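Local coordinates for protein kojibiose phosphorylase (Gut metagenome, PDB 6W0P) that belongs to glycosyl hydrolase family 65, pairing a largely beta-stranded N-terminal domain with a helical central catalytic domain and a smaller C-terminal domain, at residues M568-H573 with R616-S621; G341-G346 with T660-H665. One frame throughout, in Å; residues are numbered along the deposited sequence.

Interaction 1. Residues M568-H573 with R616-S621; sequences MPIYSH and RTLHES
Leu-618 and Glu-620 both reach Ile-570, joining two interhelical loops of the helical (alpha/alpha)6-barrel domain of the family. The loop carrying 616-621 links helix 603-613 to helix 624-634. At its start, Arg-616 turns from the contact, in a salt bridge with Asp-583 and, through NH2, a hydrogen bond to Gln-463 of the second subunit. Next, Leu-618 supplies the apolar half of the contact. Its CG is anti to the backbone N (chi1 -155°), and chi2 then directs the CD2 branch at Ile-570, where CD2 lies 3.8 Å from CG1. The two side chains cross obliquely, methyl against methylene, so one branch of the leucine does the touching. Ile-570 offers that methylene because CG1 stands beside its own backbone N, with chi1 at -72°. The turn presenting it follows the cis peptide bond before Pro-569 and is held by a backbone hydrogen bond of 3.0 Å from His-573 N to Ile-570 O. Backbone hydrogen bonds between Arg-616 or Leu-618 and Ile-585, and between Glu-620 and Lys-586, set 616-621 beside a third piece of chain. Beyond His-619, Glu-620 points toward Ile-570 again, its chain extended past CG. The charge of the carboxylate is met elsewhere, OE2 in a salt bridge with Lys-586, while OE1 merely packs against the isoleucine, 4.1 Å from Ile-570 CB.

Interaction 2. Residues G341-G346 with T660-H665; sequences GEAYSG and TCEGIH
Ala-343 lays its methyl alongside the side chain of Glu-662, touching it at both ends. Ala-343 CB is 3.9 Å from Glu-662 CB and only 3.2 Å from Glu-662 OE1, a tight approach of a carboxylate oxygen to a methyl; the other oxygen, OE2, lies farther off. The glutamate can run past the methyl because its CG stands beside the backbone N (chi1 -67°) and the chain is extended beyond, chi2 174°. The alanine methyl is aimed at it by a type II beta turn from Glu-342 to Ser-345, closed by a bond of 2.8 Å from Ser-345 N to Glu-342 O, with Ala-343 at the first of the two central positions. Glu-342 sends its own side chain the other way, its OE1 making a weak hydrogen bond to Trp-180 N in the N-terminal part of the chain. Both loops belong to the (alpha/alpha)6-barrel catalytic domain: 341-346 precedes helix 351-361, and 660-665 leads into helix 666-680, with His-665 as its N-cap. Ahead of that cap, a short 3-10 turn spans 660-662, and Gly-663 N bonds to Thr-660 O at 3.0 Å. The turn leaves Glu-662 O facing the other loop, where it has two partners. Gly-341 CA gives it a CA-H...O contact of 3.5 Å, nearly straight at 174°. A water bridges the backbones as well, donating to Glu-662 O at 2.7 Å and accepting from Glu-342 N at 2.7 Å.

Overall arrangement
From the N terminus, the chain first builds the beta-rich domain and then enters the helical one, where it meets 341-346. It passes 568-573 and 616-621 before it returns at 660-665. Interaction 2 therefore closes the wide loop, with 313 residues between its segments, and interaction 1 closes a 42-residue loop wholly within it; the two do not cross. Interaction 2 lies nearer the middle of the chain, about 10 Å from its centre against 23 Å, and brings together early and late parts of the helical domain. Interaction 1 ties two late loops, with helices 590-596 and 603-613 between them along the chain, near the second subunit. Their centres are 20 Å apart, and their nearest atoms about 8 Å, without touching.

Interaction 1. Residues M568-H573 with R616-S621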
ATOM      1  N   MET A 568      22.107  -2.128  -6.458  1.00 67.94           N
ATOM      2  CA  MET A 568      21.251  -1.789  -7.622  1.00 69.96           C
ATOM      3  C   MET A 568      20.513  -3.045  -8.084  1.00 67.97           C
ATOM      4  O   MET A 568      21.064  -4.144  -8.047  1.00 65.22           O
ATOM      5  CB  MET A 568      22.082  -1.192  -8.762  1.00 74.74           C
ATOM      6  CG  MET A 568      21.469   0.074  -9.360  1.00 77.88           C
ATOM      7  SD  MET A 568      21.530   1.523  -8.259  1.00 82.13           S
ATOM      8  CE  MET A 568      23.292   1.862  -8.240  1.00 80.87           C
ATOM      9  N   PRO A 569      19.220  -2.934  -8.465  1.00 67.36           N
ATOM     10  CA  PRO A 569      18.482  -1.670  -8.373  1.00 66.29           C
ATOM     11  C   PRO A 569      18.115  -1.363  -6.905  1.00 65.63           C
ATOM     12  O   PRO A 569      18.199  -2.265  -6.066  1.00 66.10           O
ATOM     13  CB  PRO A 569      17.260  -1.906  -9.277  1.00 65.94           C
ATOM     14  CG  PRO A 569      17.026  -3.412  -9.216  1.00 65.95           C
ATOM     15  CD  PRO A 569      18.383  -4.045  -8.956  1.00 66.30           C
ATOM     16  N   ILE A 570      17.775  -0.100  -6.618  1.00 63.31           N
ATOM     17  CA  ILE A 570      17.553   0.448  -5.243  1.00 61.60           C
ATOM     18  C   ILE A 570      16.418  -0.322  -4.552  1.00 61.41           C
ATOM     19  O   ILE A 570      16.596  -0.707  -3.379  1.00 55.61           O
ATOM     20  CB  ILE A 570      17.253   1.962  -5.302  1.00 59.48           C
ATOM     21  CG1 ILE A 570      18.502   2.783  -5.644  1.00 60.10           C
ATOM     22  CG2 ILE A 570      16.609   2.442  -4.011  1.00 60.39           C
ATOM     23  CD1 ILE A 570      19.466   2.975  -4.490  1.00 59.46           C
ATOM     24  N   TYR A 571      15.294  -0.529  -5.251  1.00 64.36           N
ATOM     25  CA  TYR A 571      14.026  -1.053  -4.675  1.00 66.52           C
ATOM     26  C   TYR A 571      14.258  -2.472  -4.129  1.00 64.40           C
ATOM     27  O   TYR A 571      13.520  -2.880  -3.193  1.00 65.65           O
ATOM     28  CB  TYR A 571      12.871  -0.936  -5.683  1.00 73.98           C
ATOM     29  CG  TYR A 571      12.938  -1.797  -6.926  1.00 80.85           C
ATOM     30  CD1 TYR A 571      12.677  -3.165  -6.873  1.00 84.27           C
ATOM     31  CD2 TYR A 571      13.209  -1.242  -8.172  1.00 85.14           C
ATOM     32  CE1 TYR A 571      12.722  -3.959  -8.008  1.00 86.22           C
ATOM     33  CE2 TYR A 571      13.251  -2.024  -9.320  1.00 87.28           C
ATOM     34  CZ  TYR A 571      13.009  -3.387  -9.237  1.00 86.59           C
ATOM     35  OH  TYR A 571      13.043  -4.172 -10.353  1.00 86.96           O
ATOM     36  N   SER A 572      15.264  -3.179  -4.660  1.00 59.48           N
ATOM     37  CA  SER A 572      15.611  -4.579  -4.306  1.00 58.50           C
ATOM     38  C   SER A 572      16.608  -4.630  -3.149  1.00 54.88           C
ATOM     39  O   SER A 572      16.763  -5.734  -2.581  1.00 57.52           O
ATOM     40  CB  SER A 572      16.160  -5.325  -5.497  1.00 61.19           C
ATOM     41  OG  SER A 572      15.210  -5.348  -6.550  1.00 65.76           O
ATOM     42  N   HIS A 573      17.288  -3.526  -2.830  1.00 50.89           N
ATOM     43  CA  HIS A 573      18.378  -3.533  -1.815  1.00 50.10           C
ATOM     44  C   HIS A 573      18.088  -2.576  -0.645  1.00 43.95           C
ATOM     45  O   HIS A 573      18.521  -2.906   0.456  1.00 44.32           O
ATOM     46  CB  HIS A 573      19.757  -3.367  -2.494  1.00 53.32           C
ATOM     47  CG  HIS A 573      20.164  -4.584  -3.275  1.00 55.35           C
ATOM     48  ND1 HIS A 573      19.695  -4.834  -4.564  1.00 55.95           N
ATOM     49  CD2 HIS A 573      20.939  -5.645  -2.946  1.00 55.24           C
ATOM     50  CE1 HIS A 573      20.184  -5.980  -4.995  1.00 55.45           C
ATOM     51  NE2 HIS A 573      20.956  -6.491  -4.025  1.00 55.62           N
ATOM     52  N   ARG A 616      22.441  14.727  -9.073  1.00 30.32           N
ATOM     53  CA  ARG A 616      21.527  14.093  -8.090  1.00 30.18           C
ATOM     54  C   ARG A 616      20.601  13.066  -8.757  1.00 30.56           C
ATOM     55  O   ARG A 616      19.797  12.459  -8.022  1.00 30.86           O
ATOM     56  CB  ARG A 616      20.703  15.175  -7.396  1.00 29.83           C
ATOM     57  CG  ARG A 616      21.562  16.159  -6.620  1.00 30.10           C
ATOM     58  CD  ARG A 616      20.758  17.179  -5.850  1.00 30.07           C
ATOM     59  NE  ARG A 616      21.551  17.757  -4.775  1.00 30.48           N
ATOM     60  CZ  ARG A 616      22.488  18.692  -4.950  1.00 31.33           C
ATOM     61  NH1 ARG A 616      22.768  19.144  -6.164  1.00 31.35           N
ATOM     62  NH2 ARG A 616      23.145  19.170  -3.908  1.00 31.61           N
ATOM     63  N   THR A 617      20.676  12.869 -10.075  1.00 31.17           N
ATOM     64  CA  THR A 617      19.693  12.050 -10.834  1.00 31.79           C
ATOM     65  C   THR A 617      20.278  10.653 -11.108  1.00 33.17           C
ATOM     66  O   THR A 617      21.351  10.535 -11.718  1.00 31.68           O
ATOM     67  CB  THR A 617      19.242  12.744 -12.111  1.00 31.15           C
ATOM     68  OG1 THR A 617      18.747  14.026 -11.740  1.00 30.62           O
ATOM     69  CG2 THR A 617      18.179  11.943 -12.826  1.00 31.06           C
ATOM     70  N   LEU A 618      19.581   9.624 -10.631  1.00 35.06           N
ATOM     71  CA  LEU A 618      20.014   8.209 -10.741  1.00 36.92           C
ATOM     72  C   LEU A 618      19.892   7.756 -12.192  1.00 37.95           C
ATOM     73  O   LEU A 618      20.696   6.924 -12.599  1.00 39.87           O
ATOM     74  CB  LEU A 618      19.139   7.382  -9.798  1.00 37.54           C
ATOM     75  CG  LEU A 618      19.715   6.075  -9.285  1.00 38.21           C
ATOM     76  CD1 LEU A 618      21.013   6.284  -8.549  1.00 39.26           C
ATOM     77  CD2 LEU A 618      18.697   5.408  -8.371  1.00 39.87           C
ATOM     78  N   HIS A 619      18.955   8.311 -12.957  1.00 39.63           N
ATOM     79  CA  HIS A 619      18.741   7.947 -14.381  1.00 44.07           C
ATOM     80  C   HIS A 619      18.132   6.546 -14.408  1.00 51.53           C
ATOM     81  O   HIS A 619      18.536   5.763 -15.291  1.00 54.56           O
ATOM     82  CB  HIS A 619      20.042   8.023 -15.220  1.00 42.52           C
ATOM     83  CG  HIS A 619      20.668   9.371 -15.186  1.00 41.39           C
ATOM     84  ND1 HIS A 619      20.010  10.493 -15.664  1.00 40.67           N
ATOM     85  CD2 HIS A 619      21.822   9.808 -14.642  1.00 40.57           C
ATOM     86  CE1 HIS A 619      20.750  11.557 -15.429  1.00 39.30           C
ATOM     87  NE2 HIS A 619      21.864  11.163 -14.807  1.00 39.38           N
ATOM     88  N   GLU A 620      17.233   6.246 -13.449  1.00 55.40           N
ATOM     89  CA  GLU A 620      16.564   4.925 -13.360  1.00 59.32           C
ATOM     90  C   GLU A 620      15.844   4.724 -14.691  1.00 56.99           C
ATOM     91  O   GLU A 620      16.392   3.969 -15.547  1.00 57.93           O
ATOM     92  CB  GLU A 620      15.621   4.816 -12.153  1.00 62.05           C
ATOM     93  CG  GLU A 620      16.217   4.049 -10.979  1.00 66.19           C
ATOM     94  CD  GLU A 620      15.220   3.409 -10.016  1.00 72.55           C
ATOM     95  OE1 GLU A 620      15.667   2.746  -9.035  1.00 76.51           O
ATOM     96  OE2 GLU A 620      13.993   3.549 -10.245  1.00 77.49           O
ATOM     97  N   SER A 621      14.755   5.475 -14.884  1.00 52.14           N
ATOM     98  CA  SER A 621      13.837   5.355 -16.037  1.00 51.46           C
ATOM     99  C   SER A 621      14.578   5.453 -17.375  1.00 49.51           C
ATOM    100  O   SER A 621      15.640   6.133 -17.498  1.00 45.84           O
ATOM    101  CB  SER A 621      12.737   6.361 -15.963  1.00 52.20           C
ATOM    102  OG  SER A 621      13.275   7.659 -16.020  1.00 54.56           O
TER

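Interaction 2. Residues G341-G346 with T660-H665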
ATOM      1  N   GLY A 341       4.101  -7.692 -25.700  1.00 30.29           N
ATOM      2  CA  GLY A 341       4.160  -8.486 -24.462  1.00 30.40           C
ATOM      3  C   GLY A 341       3.083  -8.105 -23.470  1.00 31.47           C
ATOM      4  O   GLY A 341       2.237  -7.212 -23.775  1.00 31.12           O
ATOM      5  N   GLU A 342       3.136  -8.751 -22.309  1.00 32.22           N
ATOM      6  CA  GLU A 342       2.097  -8.659 -21.254  1.00 32.81           C
ATOM      7  C   GLU A 342       2.466  -7.578 -20.239  1.00 32.43           C
ATOM      8  O   GLU A 342       1.568  -6.797 -19.856  1.00 31.80           O
ATOM      9  CB  GLU A 342       1.935 -10.014 -20.569  1.00 33.10           C
ATOM     10  CG  GLU A 342       1.357 -11.047 -21.501  1.00 33.78           C
ATOM     11  CD  GLU A 342       0.939 -12.346 -20.843  1.00 34.33           C
ATOM     12  OE1 GLU A 342       1.193 -12.513 -19.623  1.00 35.70           O
ATOM     13  OE2 GLU A 342       0.379 -13.178 -21.555  1.00 33.75           O
ATOM     14  N   ALA A 343       3.715  -7.553 -19.788  1.00 32.93           N
ATOM     15  CA  ALA A 343       4.217  -6.520 -18.843  1.00 33.64           C
ATOM     16  C   ALA A 343       3.782  -5.107 -19.296  1.00 33.52           C
ATOM     17  O   ALA A 343       3.989  -4.763 -20.476  1.00 32.91           O
ATOM     18  CB  ALA A 343       5.719  -6.632 -18.706  1.00 33.30           C
ATOM     19  N   TYR A 344       3.160  -4.346 -18.383  1.00 34.64           N
ATOM     20  CA  TYR A 344       2.645  -2.950 -18.520  1.00 35.41           C
ATOM     21  C   TYR A 344       1.307  -2.940 -19.259  1.00 34.65           C
ATOM     22  O   TYR A 344       0.756  -1.847 -19.492  1.00 33.53           O
ATOM     23  CB  TYR A 344       3.643  -1.975 -19.168  1.00 37.22           C
ATOM     24  CG  TYR A 344       4.783  -1.534 -18.280  1.00 39.40           C
ATOM     25  CD1 TYR A 344       4.629  -1.370 -16.910  1.00 41.62           C
ATOM     26  CD2 TYR A 344       6.027  -1.246 -18.823  1.00 42.18           C
ATOM     27  CE1 TYR A 344       5.679  -0.953 -16.105  1.00 43.28           C
ATOM     28  CE2 TYR A 344       7.083  -0.810 -18.042  1.00 42.66           C
ATOM     29  CZ  TYR A 344       6.914  -0.681 -16.676  1.00 44.95           C
ATOM     30  OH  TYR A 344       7.981  -0.303 -15.913  1.00 49.10           O
ATOM     31  N   SER A 345       0.763  -4.113 -19.577  1.00 34.52           N
ATOM     32  CA  SER A 345      -0.704  -4.309 -19.768  1.00 34.73           C
ATOM     33  C   SER A 345      -1.215  -3.578 -21.015  1.00 34.44           C
ATOM     34  O   SER A 345      -2.455  -3.370 -21.137  1.00 33.59           O
ATOM     35  CB  SER A 345      -1.469  -3.882 -18.527  1.00 35.58           C
ATOM     36  OG  SER A 345      -1.122  -4.689 -17.392  1.00 35.92           O
ATOM     37  N   GLY A 346      -0.310  -3.229 -21.939  1.00 33.63           N
ATOM     38  CA  GLY A 346      -0.665  -2.416 -23.109  1.00 33.29           C
ATOM     39  C   GLY A 346      -1.131  -1.044 -22.676  1.00 33.10           C
ATOM     40  O   GLY A 346      -1.851  -0.380 -23.506  1.00 34.90           O
ATOM     41  N   THR A 660      14.139  -7.217 -21.804  1.00 28.38           N
ATOM     42  CA  THR A 660      13.568  -7.149 -23.169  1.00 28.97           C
ATOM     43  C   THR A 660      12.816  -8.450 -23.448  1.00 29.59           C
ATOM     44  O   THR A 660      11.999  -8.447 -24.379  1.00 30.26           O
ATOM     45  CB  THR A 660      14.637  -6.815 -24.216  1.00 29.00           C
ATOM     46  OG1 THR A 660      14.946  -5.433 -24.040  1.00 29.04           O
ATOM     47  CG2 THR A 660      14.188  -7.068 -25.640  1.00 28.72           C
ATOM     48  N   CYS A 661      13.047  -9.508 -22.661  1.00 31.04           N
ATOM     49  CA  CYS A 661      12.261 -10.784 -22.717  1.00 31.93           C
ATOM     50  C   CYS A 661      10.773 -10.471 -22.567  1.00 32.89           C
ATOM     51  O   CYS A 661       9.991 -11.141 -23.232  1.00 33.36           O
ATOM     52  CB  CYS A 661      12.711 -11.814 -21.678  1.00 32.12           C
ATOM     53  SG  CYS A 661      12.759 -11.234 -19.960  1.00 34.06           S
ATOM     54  N   GLU A 662      10.423  -9.438 -21.784  1.00 34.50           N
ATOM     55  CA  GLU A 662       9.026  -9.037 -21.471  1.00 35.60           C
ATOM     56  C   GLU A 662       8.413  -8.254 -22.635  1.00 34.61           C
ATOM     57  O   GLU A 662       7.161  -8.166 -22.714  1.00 34.36           O
ATOM     58  CB  GLU A 662       8.955  -8.119 -20.245  1.00 37.38           C
ATOM     59  CG  GLU A 662       9.331  -8.756 -18.915  1.00 39.45           C
ATOM     60  CD  GLU A 662       9.373  -7.762 -17.757  1.00 41.80           C
ATOM     61  OE1 GLU A 662       8.790  -6.673 -17.878  1.00 44.52           O
ATOM     62  OE2 GLU A 662      10.016  -8.056 -16.741  1.00 46.17           O
ATOM     63  N   GLY A 663       9.238  -7.665 -23.493  1.00 33.13           N
ATOM     64  CA  GLY A 663       8.736  -6.733 -24.523  1.00 32.42           C
ATOM     65  C   GLY A 663       9.737  -5.635 -24.794  1.00 31.66           C
ATOM     66  O   GLY A 663      10.748  -5.538 -24.068  1.00 30.98           O
ATOM     67  N   ILE A 664       9.517  -4.896 -25.870  1.00 31.11           N
ATOM     68  CA  ILE A 664      10.380  -3.747 -26.258  1.00 30.49           C
ATOM     69  C   ILE A 664       9.966  -2.573 -25.364  1.00 30.36           C
ATOM     70  O   ILE A 664       8.812  -2.607 -24.826  1.00 30.03           O
ATOM     71  CB  ILE A 664      10.239  -3.441 -27.763  1.00 30.60           C
ATOM     72  CG1 ILE A 664       8.833  -2.958 -28.138  1.00 31.13           C
ATOM     73  CG2 ILE A 664      10.645  -4.641 -28.592  1.00 30.84           C
ATOM     74  CD1 ILE A 664       8.683  -2.673 -29.607  1.00 31.49           C
ATOM     75  N   HIS A 665      10.862  -1.605 -25.193  1.00 29.24           N
ATOM     76  CA  HIS A 665      10.653  -0.379 -24.385  1.00 29.37           C
ATOM     77  C   HIS A 665      10.303   0.799 -25.310  1.00 29.70           C
ATOM     78  O   HIS A 665      11.219   1.421 -25.900  1.00 27.58           O
ATOM     79  CB  HIS A 665      11.897  -0.085 -23.558  1.00 28.98           C
ATOM     80  CG  HIS A 665      12.303  -1.164 -22.627  1.00 28.82           C
ATOM     81  ND1 HIS A 665      12.870  -2.316 -23.064  1.00 28.30           N
ATOM     82  CD2 HIS A 665      12.292  -1.223 -21.282  1.00 28.72           C
ATOM     83  CE1 HIS A 665      13.182  -3.058 -22.029  1.00 28.59           C
ATOM     84  NE2 HIS A 665      12.835  -2.415 -20.931  1.00 28.40           N
TER
HETATM   85  O   HOH W   1       5.434  -9.592 -21.278  1.00 26.10           O